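Local coordinates for protein DMATS type aromatic prenyltransferase (Streptomyces coelicolor, PDB 6ZS0) that probably catalyses transfer of a dimethylallyl group to C5 of the indole ring of tryptophan, within an ABBA-type barrel, at residues L119-L124 / L170-H175; V281-E286 / R316-V321; G285-R290 / G322-L327. One frame throughout, in Å; residues are numbered along the deposited sequence.

Interaction 1. Residues L119-L124 / L170-H175; sequences LLDLFL and LRRLGH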
ATOM      1  N   LEU A 119     -16.417 -11.279  -6.822  1.00 22.84           N
ATOM      2  CA  LEU A 119     -15.122 -11.960  -6.508  1.00 22.86           C
ATOM      3  C   LEU A 119     -15.140 -12.702  -5.174  1.00 21.78           C
ATOM      4  O   LEU A 119     -14.164 -13.429  -4.923  1.00 21.73           O
ATOM      5  CB  LEU A 119     -14.012 -10.909  -6.461  1.00 23.00           C
ATOM      6  CG  LEU A 119     -13.765 -10.149  -7.755  1.00 23.74           C
ATOM      7  CD1 LEU A 119     -12.528  -9.293  -7.621  1.00 24.35           C
ATOM      8  CD2 LEU A 119     -13.652 -11.073  -8.946  1.00 24.68           C
ATOM      9  N   LEU A 120     -16.152 -12.527  -4.323  1.00 21.80           N
ATOM     10  CA  LEU A 120     -16.038 -12.927  -2.890  1.00 22.51           C
ATOM     11  C   LEU A 120     -15.855 -14.436  -2.721  1.00 22.87           C
ATOM     12  O   LEU A 120     -15.137 -14.837  -1.797  1.00 22.64           O
ATOM     13  CB  LEU A 120     -17.265 -12.438  -2.117  1.00 23.04           C
ATOM     14  CG  LEU A 120     -17.346 -10.930  -1.914  1.00 23.37           C
ATOM     15  CD1 LEU A 120     -18.511 -10.597  -1.023  1.00 23.78           C
ATOM     16  CD2 LEU A 120     -16.051 -10.360  -1.340  1.00 23.55           C
ATOM     17  N   ASP A 121     -16.496 -15.269  -3.538  1.00 23.38           N
ATOM     18  CA  ASP A 121     -16.327 -16.734  -3.391  1.00 24.32           C
ATOM     19  C   ASP A 121     -14.877 -17.124  -3.691  1.00 23.59           C
ATOM     20  O   ASP A 121     -14.390 -18.098  -3.065  1.00 24.92           O
ATOM     21  CB  ASP A 121     -17.270 -17.534  -4.271  1.00 25.45           C
ATOM     22  CG  ASP A 121     -17.114 -17.195  -5.724  1.00 26.78           C
ATOM     23  OD1 ASP A 121     -17.348 -16.026  -6.058  1.00 27.69           O
ATOM     24  OD2 ASP A 121     -16.726 -18.082  -6.490  1.00 28.28           O
ATOM     25  N   LEU A 122     -14.201 -16.415  -4.601  1.00 21.88           N
ATOM     26  CA  LEU A 122     -12.789 -16.712  -4.947  1.00 21.35           C
ATOM     27  C   LEU A 122     -11.894 -16.340  -3.768  1.00 20.17           C
ATOM     28  O   LEU A 122     -10.932 -17.086  -3.498  1.00 19.60           O
ATOM     29  CB  LEU A 122     -12.344 -15.920  -6.173  1.00 22.03           C
ATOM     30  CG  LEU A 122     -13.012 -16.267  -7.501  1.00 22.89           C
ATOM     31  CD1 LEU A 122     -12.653 -15.230  -8.534  1.00 23.29           C
ATOM     32  CD2 LEU A 122     -12.605 -17.651  -7.975  1.00 23.60           C
ATOM     33  N   PHE A 123     -12.165 -15.204  -3.108  1.00 18.39           N
ATOM     34  CA  PHE A 123     -11.182 -14.551  -2.210  1.00 18.04           C
ATOM     35  C   PHE A 123     -11.529 -14.712  -0.731  1.00 18.02           C
ATOM     36  O   PHE A 123     -10.614 -14.505   0.088  1.00 17.72           O
ATOM     37  CB  PHE A 123     -10.981 -13.100  -2.635  1.00 17.61           C
ATOM     38  CG  PHE A 123     -10.232 -12.944  -3.928  1.00 17.64           C
ATOM     39  CD1 PHE A 123     -10.888 -12.567  -5.098  1.00 17.90           C
ATOM     40  CD2 PHE A 123      -8.867 -13.190  -3.989  1.00 17.31           C
ATOM     41  CE1 PHE A 123     -10.195 -12.434  -6.296  1.00 17.89           C
ATOM     42  CE2 PHE A 123      -8.183 -13.021  -5.175  1.00 17.71           C
ATOM     43  CZ  PHE A 123      -8.849 -12.663  -6.329  1.00 18.07           C
ATOM     44  N   LEU A 124     -12.764 -15.099  -0.386  1.00 18.79           N
ATOM     45  CA  LEU A 124     -13.189 -15.326   1.025  1.00 20.19           C
ATOM     46  C   LEU A 124     -13.800 -16.719   1.170  1.00 21.29           C
ATOM     47  O   LEU A 124     -14.982 -16.868   1.495  1.00 22.25           O
ATOM     48  CB  LEU A 124     -14.180 -14.227   1.423  1.00 20.80           C
ATOM     49  CG  LEU A 124     -13.602 -12.804   1.466  1.00 21.11           C
ATOM     50  CD1 LEU A 124     -14.669 -11.820   1.910  1.00 21.58           C
ATOM     51  CD2 LEU A 124     -12.383 -12.687   2.370  1.00 21.48           C
ATOM     52  N   LEU A 170     -10.182 -11.748 -13.335  1.00 22.49           N
ATOM     53  CA  LEU A 170     -10.110 -10.752 -14.434  1.00 23.42           C
ATOM     54  C   LEU A 170     -11.246 -11.038 -15.418  1.00 24.88           C
ATOM     55  O   LEU A 170     -11.929 -10.090 -15.820  1.00 24.63           O
ATOM     56  CB  LEU A 170      -8.738 -10.816 -15.095  1.00 23.69           C
ATOM     57  CG  LEU A 170      -7.602 -10.247 -14.247  1.00 23.47           C
ATOM     58  CD1 LEU A 170      -6.256 -10.572 -14.883  1.00 23.72           C
ATOM     59  CD2 LEU A 170      -7.766  -8.743 -14.062  1.00 23.92           C
ATOM     60  N   ARG A 171     -11.475 -12.312 -15.718  1.00 26.61           N
ATOM     61  CA  ARG A 171     -12.591 -12.740 -16.601  1.00 28.98           C
ATOM     62  C   ARG A 171     -13.921 -12.226 -16.042  1.00 28.95           C
ATOM     63  O   ARG A 171     -14.693 -11.612 -16.794  1.00 29.74           O
ATOM     64  CB  ARG A 171     -12.616 -14.261 -16.744  1.00 30.66           C
ATOM     65  CG  ARG A 171     -13.627 -14.746 -17.769  1.00 32.81           C
ATOM     66  CD  ARG A 171     -14.037 -16.178 -17.551  1.00 34.18           C
ATOM     67  NE  ARG A 171     -14.757 -16.423 -16.311  1.00 34.85           N
ATOM     68  CZ  ARG A 171     -16.026 -16.094 -16.075  1.00 35.43           C
ATOM     69  NH1 ARG A 171     -16.751 -15.470 -16.986  1.00 36.46           N
ATOM     70  NH2 ARG A 171     -16.572 -16.388 -14.911  1.00 36.00           N
ATOM     71  N   ARG A 172     -14.194 -12.477 -14.772  1.00 28.12           N
ATOM     72  CA  ARG A 172     -15.465 -12.068 -14.144  1.00 28.29           C
ATOM     73  C   ARG A 172     -15.601 -10.540 -14.190  1.00 28.44           C
ATOM     74  O   ARG A 172     -16.742 -10.070 -14.180  1.00 27.98           O
ATOM     75  CB  ARG A 172     -15.549 -12.566 -12.707  1.00 28.38           C
ATOM     76  CG  ARG A 172     -15.552 -14.080 -12.554  1.00 28.09           C
ATOM     77  CD  ARG A 172     -15.717 -14.365 -11.092  1.00 27.52           C
ATOM     78  NE  ARG A 172     -15.736 -15.775 -10.735  1.00 26.97           N
ATOM     79  CZ  ARG A 172     -16.069 -16.226  -9.530  1.00 27.00           C
ATOM     80  NH1 ARG A 172     -16.435 -15.379  -8.579  1.00 26.33           N
ATOM     81  NH2 ARG A 172     -16.074 -17.527  -9.285  1.00 27.46           N
ATOM     82  N   LEU A 173     -14.490  -9.789 -14.216  1.00 28.15           N
ATOM     83  CA  LEU A 173     -14.523  -8.303 -14.211  1.00 29.57           C
ATOM     84  C   LEU A 173     -14.578  -7.779 -15.655  1.00 30.86           C
ATOM     85  O   LEU A 173     -14.360  -6.575 -15.850  1.00 32.44           O
ATOM     86  CB  LEU A 173     -13.303  -7.752 -13.460  1.00 29.28           C
ATOM     87  CG  LEU A 173     -13.211  -8.075 -11.964  1.00 29.09           C
ATOM     88  CD1 LEU A 173     -11.901  -7.553 -11.397  1.00 29.07           C
ATOM     89  CD2 LEU A 173     -14.376  -7.501 -11.182  1.00 29.34           C
ATOM     90  N   GLY A 174     -14.806  -8.657 -16.631  1.00 31.82           N
ATOM     91  CA  GLY A 174     -15.068  -8.276 -18.030  1.00 32.07           C
ATOM     92  C   GLY A 174     -13.787  -8.010 -18.790  1.00 32.45           C
ATOM     93  O   GLY A 174     -13.853  -7.296 -19.806  1.00 33.92           O
ATOM     94  N   HIS A 175     -12.665  -8.584 -18.347  1.00 31.31           N
ATOM     95  CA  HIS A 175     -11.329  -8.383 -18.958  1.00 31.55           C
ATOM     96  C   HIS A 175     -10.851  -9.656 -19.650  1.00 32.74           C
ATOM     97  O   HIS A 175      -9.674  -9.736 -19.964  1.00 33.31           O
ATOM     98  CB  HIS A 175     -10.347  -7.875 -17.907  1.00 30.01           C
ATOM     99  CG  HIS A 175     -10.660  -6.492 -17.482  1.00 29.52           C
ATOM    100  ND1 HIS A 175     -10.483  -5.409 -18.323  1.00 30.28           N
ATOM    101  CD2 HIS A 175     -11.168  -6.009 -16.337  1.00 29.25           C
ATOM    102  CE1 HIS A 175     -10.851  -4.314 -17.687  1.00 30.47           C
ATOM    103  NE2 HIS A 175     -11.278  -4.654 -16.474  1.00 29.71           N
TER

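Interaction 2. Residues V281-E286 / R316-V321; sequences VRHDGE and RPEDGV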
ATOM      1  N   VAL A 281      19.045   0.305   2.596  1.00 18.46           N
ATOM      2  CA  VAL A 281      19.618   1.551   3.171  1.00 19.14           C
ATOM      3  C   VAL A 281      20.193   1.261   4.553  1.00 20.05           C
ATOM      4  O   VAL A 281      19.746   0.317   5.190  1.00 18.87           O
ATOM      5  CB  VAL A 281      18.551   2.642   3.278  1.00 18.94           C
ATOM      6  CG1 VAL A 281      18.071   3.072   1.916  1.00 19.18           C
ATOM      7  CG2 VAL A 281      17.395   2.202   4.156  1.00 18.56           C
ATOM      8  N   ARG A 282      21.078   2.139   5.027  1.00 21.77           N
ATOM      9  CA  ARG A 282      21.586   2.095   6.422  1.00 23.11           C
ATOM     10  C   ARG A 282      20.527   2.641   7.373  1.00 22.41           C
ATOM     11  O   ARG A 282      20.494   2.197   8.505  1.00 21.87           O
ATOM     12  CB  ARG A 282      22.839   2.953   6.576  1.00 25.33           C
ATOM     13  CG  ARG A 282      24.019   2.514   5.737  1.00 27.79           C
ATOM     14  CD  ARG A 282      25.181   3.495   5.904  1.00 30.26           C
ATOM     15  NE  ARG A 282      26.412   3.062   5.243  1.00 33.33           N
ATOM     16  CZ  ARG A 282      26.701   3.237   3.947  1.00 34.80           C
ATOM     17  NH1 ARG A 282      27.859   2.798   3.470  1.00 36.36           N
ATOM     18  NH2 ARG A 282      25.833   3.830   3.136  1.00 34.97           N
ATOM     19  N   HIS A 283      19.743   3.622   6.937  1.00 21.83           N
ATOM     20  CA  HIS A 283      18.773   4.337   7.798  1.00 22.26           C
ATOM     21  C   HIS A 283      17.812   5.143   6.937  1.00 21.65           C
ATOM     22  O   HIS A 283      18.019   5.252   5.701  1.00 21.29           O
ATOM     23  CB  HIS A 283      19.490   5.205   8.862  1.00 23.02           C
ATOM     24  CG  HIS A 283      20.513   6.127   8.290  1.00 23.96           C
ATOM     25  ND1 HIS A 283      20.163   7.208   7.530  1.00 24.26           N
ATOM     26  CD2 HIS A 283      21.868   6.117   8.353  1.00 24.96           C
ATOM     27  CE1 HIS A 283      21.264   7.853   7.151  1.00 24.76           C
ATOM     28  NE2 HIS A 283      22.320   7.200   7.648  1.00 25.23           N
ATOM     29  N   ASP A 284      16.797   5.706   7.563  1.00 21.62           N
ATOM     30  CA  ASP A 284      15.766   6.491   6.854  1.00 21.69           C
ATOM     31  C   ASP A 284      16.333   7.797   6.310  1.00 21.85           C
ATOM     32  O   ASP A 284      15.725   8.355   5.385  1.00 21.62           O
ATOM     33  CB  ASP A 284      14.551   6.712   7.754  1.00 21.98           C
ATOM     34  CG  ASP A 284      13.685   5.480   7.757  1.00 22.54           C
ATOM     35  OD1 ASP A 284      13.233   5.120   6.645  1.00 23.79           O
ATOM     36  OD2 ASP A 284      13.451   4.925   8.840  1.00 21.96           O
ATOM     37  N   GLY A 285      17.464   8.281   6.810  1.00 22.41           N
ATOM     38  CA  GLY A 285      18.114   9.449   6.170  1.00 22.66           C
ATOM     39  C   GLY A 285      18.469   9.138   4.719  1.00 22.80           C
ATOM     40  O   GLY A 285      18.236   9.988   3.820  1.00 22.96           O
ATOM     41  N   GLU A 286      19.038   7.963   4.479  1.00 23.04           N
ATOM     42  CA  GLU A 286      19.399   7.482   3.127  1.00 23.17           C
ATOM     43  C   GLU A 286      18.133   7.251   2.310  1.00 22.16           C
ATOM     44  O   GLU A 286      18.102   7.632   1.163  1.00 22.04           O
ATOM     45  CB  GLU A 286      20.209   6.201   3.212  1.00 24.61           C
ATOM     46  CG  GLU A 286      21.604   6.411   3.729  1.00 26.11           C
ATOM     47  CD  GLU A 286      22.512   5.214   3.518  1.00 27.06           C
ATOM     48  OE1 GLU A 286      22.013   4.146   3.127  1.00 26.15           O
ATOM     49  OE2 GLU A 286      23.726   5.353   3.754  1.00 29.84           O
ATOM     50  N   ARG A 316      14.876  10.972  14.819  1.00 36.73           N
ATOM     51  CA  ARG A 316      15.775  11.348  13.691  1.00 36.16           C
ATOM     52  C   ARG A 316      15.723  10.227  12.651  1.00 33.23           C
ATOM     53  O   ARG A 316      15.884   9.075  13.003  1.00 32.83           O
ATOM     54  CB  ARG A 316      17.219  11.529  14.166  1.00 38.96           C
ATOM     55  CG  ARG A 316      17.432  12.733  15.070  1.00 42.05           C
ATOM     56  CD  ARG A 316      18.768  13.410  14.830  1.00 45.27           C
ATOM     57  NE  ARG A 316      19.882  12.664  15.403  1.00 48.85           N
ATOM     58  CZ  ARG A 316      20.902  12.118  14.720  1.00 51.62           C
ATOM     59  NH1 ARG A 316      20.992  12.235  13.402  1.00 52.14           N
ATOM     60  NH2 ARG A 316      21.849  11.465  15.375  1.00 53.61           N
ATOM     61  N   PRO A 317      15.450  10.514  11.362  1.00 30.17           N
ATOM     62  CA  PRO A 317      15.532   9.498  10.312  1.00 29.18           C
ATOM     63  C   PRO A 317      16.822   8.668  10.369  1.00 28.82           C
ATOM     64  O   PRO A 317      16.755   7.486  10.120  1.00 26.29           O
ATOM     65  CB  PRO A 317      15.448  10.341   9.034  1.00 28.91           C
ATOM     66  CG  PRO A 317      14.544  11.473   9.444  1.00 29.80           C
ATOM     67  CD  PRO A 317      15.001  11.812  10.842  1.00 30.11           C
ATOM     68  N   GLU A 318      17.944   9.291  10.748  1.00 29.09           N
ATOM     69  CA  GLU A 318      19.295   8.677  10.734  1.00 30.11           C
ATOM     70  C   GLU A 318      19.446   7.659  11.873  1.00 29.48           C
ATOM     71  O   GLU A 318      20.452   6.935  11.857  1.00 28.96           O
ATOM     72  CB  GLU A 318      20.375   9.755  10.859  1.00 32.12           C
ATOM     73  CG  GLU A 318      20.422  10.702   9.675  1.00 34.46           C
ATOM     74  CD  GLU A 318      19.407  11.846   9.609  1.00 35.53           C
ATOM     75  OE1 GLU A 318      19.396  12.539   8.564  1.00 37.56           O
ATOM     76  OE2 GLU A 318      18.614  12.038  10.574  1.00 35.79           O
ATOM     77  N   ASP A 319      18.500   7.616  12.821  1.00 29.25           N
ATOM     78  CA  ASP A 319      18.598   6.800  14.060  1.00 30.42           C
ATOM     79  C   ASP A 319      17.783   5.525  13.921  1.00 29.97           C
ATOM     80  O   ASP A 319      17.630   4.836  14.921  1.00 30.51           O
ATOM     81  CB  ASP A 319      18.125   7.579  15.290  1.00 31.91           C
ATOM     82  CG  ASP A 319      19.125   8.615  15.734  1.00 33.91           C
ATOM     83  OD1 ASP A 319      20.292   8.473  15.373  1.00 36.18           O
ATOM     84  OD2 ASP A 319      18.715   9.561  16.419  1.00 35.93           O
ATOM     85  N   GLY A 320      17.278   5.218  12.732  1.00 28.21           N
ATOM     86  CA  GLY A 320      16.585   3.947  12.506  1.00 27.07           C
ATOM     87  C   GLY A 320      16.334   3.704  11.036  1.00 25.87           C
ATOM     88  O   GLY A 320      16.770   4.509  10.206  1.00 24.77           O
ATOM     89  N   VAL A 321      15.612   2.645  10.742  1.00 26.21           N
ATOM     90  CA  VAL A 321      15.274   2.276   9.347  1.00 25.80           C
ATOM     91  C   VAL A 321      13.815   1.843   9.334  1.00 25.39           C
ATOM     92  O   VAL A 321      13.291   1.482  10.407  1.00 27.93           O
ATOM     93  CB  VAL A 321      16.225   1.178   8.851  1.00 26.59           C
ATOM     94  CG1 VAL A 321      16.003  -0.122   9.599  1.00 27.20           C
ATOM     95  CG2 VAL A 321      16.096   0.978   7.359  1.00 26.12           C
TER

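Interaction 3. Residues G285-R290 / G322-L327; sequences GEALAR and GLIAYL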
ATOM      1  N   GLY A 285      17.464   8.281   6.810  1.00 22.41           N
ATOM      2  CA  GLY A 285      18.114   9.449   6.170  1.00 22.66           C
ATOM      3  C   GLY A 285      18.469   9.138   4.719  1.00 22.80           C
ATOM      4  O   GLY A 285      18.236   9.988   3.820  1.00 22.96           O
ATOM      5  N   GLU A 286      19.038   7.963   4.479  1.00 23.04           N
ATOM      6  CA  GLU A 286      19.399   7.482   3.127  1.00 23.17           C
ATOM      7  C   GLU A 286      18.133   7.251   2.310  1.00 22.16           C
ATOM      8  O   GLU A 286      18.102   7.632   1.163  1.00 22.04           O
ATOM      9  CB  GLU A 286      20.209   6.201   3.212  1.00 24.61           C
ATOM     10  CG  GLU A 286      21.604   6.411   3.729  1.00 26.11           C
ATOM     11  CD  GLU A 286      22.512   5.214   3.518  1.00 27.06           C
ATOM     12  OE1 GLU A 286      22.013   4.146   3.127  1.00 26.15           O
ATOM     13  OE2 GLU A 286      23.726   5.353   3.754  1.00 29.84           O
ATOM     14  N   ALA A 287      17.108   6.619   2.887  1.00 21.26           N
ATOM     15  CA  ALA A 287      15.842   6.398   2.150  1.00 20.92           C
ATOM     16  C   ALA A 287      15.259   7.747   1.703  1.00 21.18           C
ATOM     17  O   ALA A 287      14.795   7.835   0.551  1.00 20.35           O
ATOM     18  CB  ALA A 287      14.887   5.595   2.986  1.00 20.39           C
ATOM     19  N   LEU A 288      15.279   8.754   2.590  1.00 21.83           N
ATOM     20  CA  LEU A 288      14.732  10.104   2.320  1.00 23.15           C
ATOM     21  C   LEU A 288      15.551  10.750   1.192  1.00 23.05           C
ATOM     22  O   LEU A 288      14.945  11.339   0.258  1.00 22.79           O
ATOM     23  CB  LEU A 288      14.740  10.948   3.604  1.00 24.63           C
ATOM     24  CG  LEU A 288      13.861  12.207   3.573  1.00 26.28           C
ATOM     25  CD1 LEU A 288      12.389  11.857   3.441  1.00 26.70           C
ATOM     26  CD2 LEU A 288      14.039  13.049   4.831  1.00 26.56           C
ATOM     27  N   ALA A 289      16.870  10.610   1.246  1.00 22.98           N
ATOM     28  CA  ALA A 289      17.772  11.175   0.223  1.00 23.05           C
ATOM     29  C   ALA A 289      17.441  10.569  -1.161  1.00 22.55           C
ATOM     30  O   ALA A 289      17.292  11.339  -2.156  1.00 22.45           O
ATOM     31  CB  ALA A 289      19.202  10.952   0.637  1.00 23.28           C
ATOM     32  N   ARG A 290      17.269   9.247  -1.236  1.00 22.02           N
ATOM     33  CA  ARG A 290      16.933   8.556  -2.504  1.00 22.00           C
ATOM     34  C   ARG A 290      15.542   8.971  -2.962  1.00 21.95           C
ATOM     35  O   ARG A 290      15.363   9.257  -4.140  1.00 21.80           O
ATOM     36  CB  ARG A 290      16.988   7.041  -2.326  1.00 21.98           C
ATOM     37  CG  ARG A 290      18.384   6.521  -2.055  1.00 22.56           C
ATOM     38  CD  ARG A 290      18.435   5.020  -1.915  1.00 22.37           C
ATOM     39  NE  ARG A 290      19.677   4.549  -1.340  1.00 22.57           N
ATOM     40  CZ  ARG A 290      19.923   3.280  -1.032  1.00 22.45           C
ATOM     41  NH1 ARG A 290      19.033   2.338  -1.319  1.00 21.86           N
ATOM     42  NH2 ARG A 290      21.061   2.951  -0.455  1.00 22.84           N
ATOM     43  N   GLY A 322      13.159   1.915   8.185  1.00 23.37           N
ATOM     44  CA  GLY A 322      11.822   1.344   8.000  1.00 22.09           C
ATOM     45  C   GLY A 322      10.730   2.380   7.944  1.00 20.97           C
ATOM     46  O   GLY A 322       9.653   2.019   7.507  1.00 21.15           O
ATOM     47  N   LEU A 323      10.979   3.629   8.343  1.00 20.55           N
ATOM     48  CA  LEU A 323       9.929   4.669   8.250  1.00 20.53           C
ATOM     49  C   LEU A 323       9.496   4.822   6.794  1.00 19.80           C
ATOM     50  O   LEU A 323       8.291   4.883   6.538  1.00 19.88           O
ATOM     51  CB  LEU A 323      10.419   5.990   8.831  1.00 21.40           C
ATOM     52  CG  LEU A 323      10.561   5.988  10.352  1.00 23.32           C
ATOM     53  CD1 LEU A 323      11.106   7.320  10.847  1.00 23.71           C
ATOM     54  CD2 LEU A 323       9.238   5.653  11.011  1.00 24.05           C
ATOM     55  N   ILE A 324      10.440   4.863   5.859  1.00 18.46           N
ATOM     56  CA  ILE A 324      10.088   4.709   4.425  1.00 17.96           C
ATOM     57  C   ILE A 324      10.249   3.231   4.085  1.00 17.16           C
ATOM     58  O   ILE A 324      11.382   2.754   3.998  1.00 17.44           O
ATOM     59  CB  ILE A 324      10.916   5.622   3.517  1.00 18.23           C
ATOM     60  CG1 ILE A 324      10.709   7.088   3.864  1.00 18.70           C
ATOM     61  CG2 ILE A 324      10.579   5.325   2.061  1.00 18.53           C
ATOM     62  CD1 ILE A 324      11.588   8.039   3.072  1.00 18.99           C
ATOM     63  N   ALA A 325       9.146   2.508   3.929  1.00 15.94           N
ATOM     64  CA  ALA A 325       9.142   1.055   3.692  1.00 16.05           C
ATOM     65  C   ALA A 325       9.367   0.764   2.197  1.00 15.79           C
ATOM     66  O   ALA A 325      10.208  -0.070   1.866  1.00 15.79           O
ATOM     67  CB  ALA A 325       7.862   0.455   4.163  1.00 16.05           C
ATOM     68  N   TYR A 326       8.608   1.413   1.335  1.00 15.33           N
ATOM     69  CA  TYR A 326       8.724   1.245  -0.128  1.00 15.55           C
ATOM     70  C   TYR A 326       8.758   2.617  -0.792  1.00 15.26           C
ATOM     71  O   TYR A 326       8.165   3.575  -0.280  1.00 15.08           O
ATOM     72  CB  TYR A 326       7.540   0.483  -0.737  1.00 15.73           C
ATOM     73  CG  TYR A 326       7.464  -0.992  -0.448  1.00 16.62           C
ATOM     74  CD1 TYR A 326       7.072  -1.469   0.782  1.00 17.18           C
ATOM     75  CD2 TYR A 326       7.778  -1.920  -1.428  1.00 17.05           C
ATOM     76  CE1 TYR A 326       7.001  -2.837   1.033  1.00 17.57           C
ATOM     77  CE2 TYR A 326       7.683  -3.279  -1.211  1.00 17.58           C
ATOM     78  CZ  TYR A 326       7.321  -3.749   0.036  1.00 17.78           C
ATOM     79  OH  TYR A 326       7.254  -5.113   0.239  1.00 18.72           O
ATOM     80  N   LEU A 327       9.368   2.661  -1.956  1.00 15.61           N
ATOM     81  CA  LEU A 327       9.198   3.733  -2.943  1.00 16.41           C
ATOM     82  C   LEU A 327       8.602   3.122  -4.200  1.00 16.81           C
ATOM     83  O   LEU A 327       8.936   1.999  -4.535  1.00 16.88           O
ATOM     84  CB  LEU A 327      10.547   4.375  -3.264  1.00 17.38           C
ATOM     85  CG  LEU A 327      11.184   5.195  -2.149  1.00 18.21           C
ATOM     86  CD1 LEU A 327      12.535   5.716  -2.595  1.00 19.11           C
ATOM     87  CD2 LEU A 327      10.282   6.311  -1.676  1.00 18.50           C
TER

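Interaction 1. Residues L119-L124 / L170-H175
On the outer helical layer of the ABBA barrel, Asp-121 of the short helix 120-123 and Arg-172 near the end of helix 162-175 clasp one another in a bidentate salt bridge, a worked case of how two neighbouring surface helices are tied together. The guanidinium meets the carboxylate end-on: NH1 of Arg-172 reaches OD1 of Asp-121 at 2.8 Å and NH2 of Arg-172 reaches OD2 of Asp-121 at 2.9 Å. Both oxygens offer their syn lone pairs, both bonds are nearly straight, and the two flat groups lie only 13° from coplanar. The arginine spans the gap because its chain is extended from CG to NE, while CG of Asp-121 sits between its backbone N and carbonyl carbon (chi1 58°), which swings the carboxylate across to the other helix. Leu-122 roofs one guanidinium face, with its CG 3.7 Å from CZ of Arg-172. Deeper, CD1 of Leu-119 touches CD1 of Leu-173 at 4.2 Å, and both leucines rest on Leu-193 of barrel strand 191-195. Arg-172 has further partners: NE pairs with Glu-168 and NH1 also donates to the carbonyl of Glu-118. With an alanine in place of Arg-172, the Asp-121 carboxylate would probably lose its counter-charge and the flank of Leu-122 its cover. The chemistry is thus layered, an apolar seam against the barrel wall beneath a charged clasp on the solvent side, where two acidic groups probably stabilise the arginine's positive charge.

Interaction 2. Residues V281-E286 / R316-V321
The imidazole of His-283 turns one face to CA of Glu-318, while the two side chains run oblique to each other, where the start of helix 284-297 docks against the 3-10 turn 317-319, an example of a helix N-terminus fastened by a connecting loop. His-283 occupies the N-cap position. Its CG lies between the backbone N and the carbonyl carbon (chi1 52°), laying the ring beside the turn, with CA of Glu-318 in a CH-pi contact 3.9 Å from the ring centroid. CG of Glu-318, beside its own backbone N, lies 3.9 Å from CE1 of His-283; the bend comes one bond later and turns the carboxylate. The carboxylate of Asp-284 passes along the Val-321 backbone, and its polar partners lie just beyond: Arg-315 in a salt bridge, and the amides from Leu-323 onward where the strand starts. CB of Asp-284 lies 4.0 Å from CB of Pro-317. At the far end CG2 of Val-281 meets CG2 of Val-321 at 3.7 Å. Backbone polar groups close the joint. The Pro-317 carbonyl receives weak bonds from the amides of Asp-284 and Gly-285, and the firmer link runs from Asp-284 N to Gly-320 O, 2.9 Å long and in the carbonyl plane, with an N-H...O angle of 152°.

Interaction 3. Residues G285-R290 / G322-L327
Ile-324 and Leu-288 are brought together by their torsions: CG1 of the isoleucine stands opposite its carbonyl carbon (chi1 -60°) and the chain continues extended to CD1, while CG of the leucine stands opposite its backbone N (chi1 -164°), and the next torsion then turns CD1 back toward Ile-324 although CB starts out away from the strand. The two CD1 methyls touch at 3.9 Å, the side chains crossing at about a right angle. The isoleucine methyl also presses on the helix backbone, 3.8 Å from N of Leu-288 and 3.9 Å from C of Ala-287. The small side chain of Ala-287, which points at the strand, probably helps permit this approach: its CB lies 4.0 Å from CB of Ile-324. Here helix 284-297 packs on barrel strand 324-332, an outer helix lying against the barrel sheet as in the ABBA fold, with short-segment axes 9.2 Å apart and 27° from parallel. Further along, CD1 of Leu-327 reaches C of Arg-290 at 4.4 Å. Ile-324 and Leu-327 can both face the helix although three residues apart, since Ala-325 between them adopts helix-like backbone angles; it and Tyr-326 both bond to the backbone of Tyr-342, consistent with a beta bulge. Leu-309 of helix 303-312 packs on both Leu-288 and Ile-324. The guanidinium of Arg-290 leads off to the carbonyls of Ala-239 and Tyr-280. Across the two segments the interface is apolar, so its cohesion probably rests on complementary shape and exclusion of water, with polar bonding left to the periphery.

Interactions 2 and 3 form one continuous joint, their centres about 7 Å apart, sharing Gly-285 and Glu-286 on helix 284-297. Asp-284 connects them: in interaction 2 its backbone binds the loop, and its carboxylate reaches into segment 322-327, OD2 lying 2.8 Å from Leu-323 N and OD1 2.9 Å from Ile-324 N. Polar anchoring of the helix start thereby passes directly into apolar packing on the strand. Interaction 1 lies on the opposite side of the chain's centre, its centre about 41 Å from that of interaction 2 and 35 Å from that of interaction 3. All three belong to the barrel's outer side, whereas catalysis in ABBA prenyltransferases takes place within the barrel.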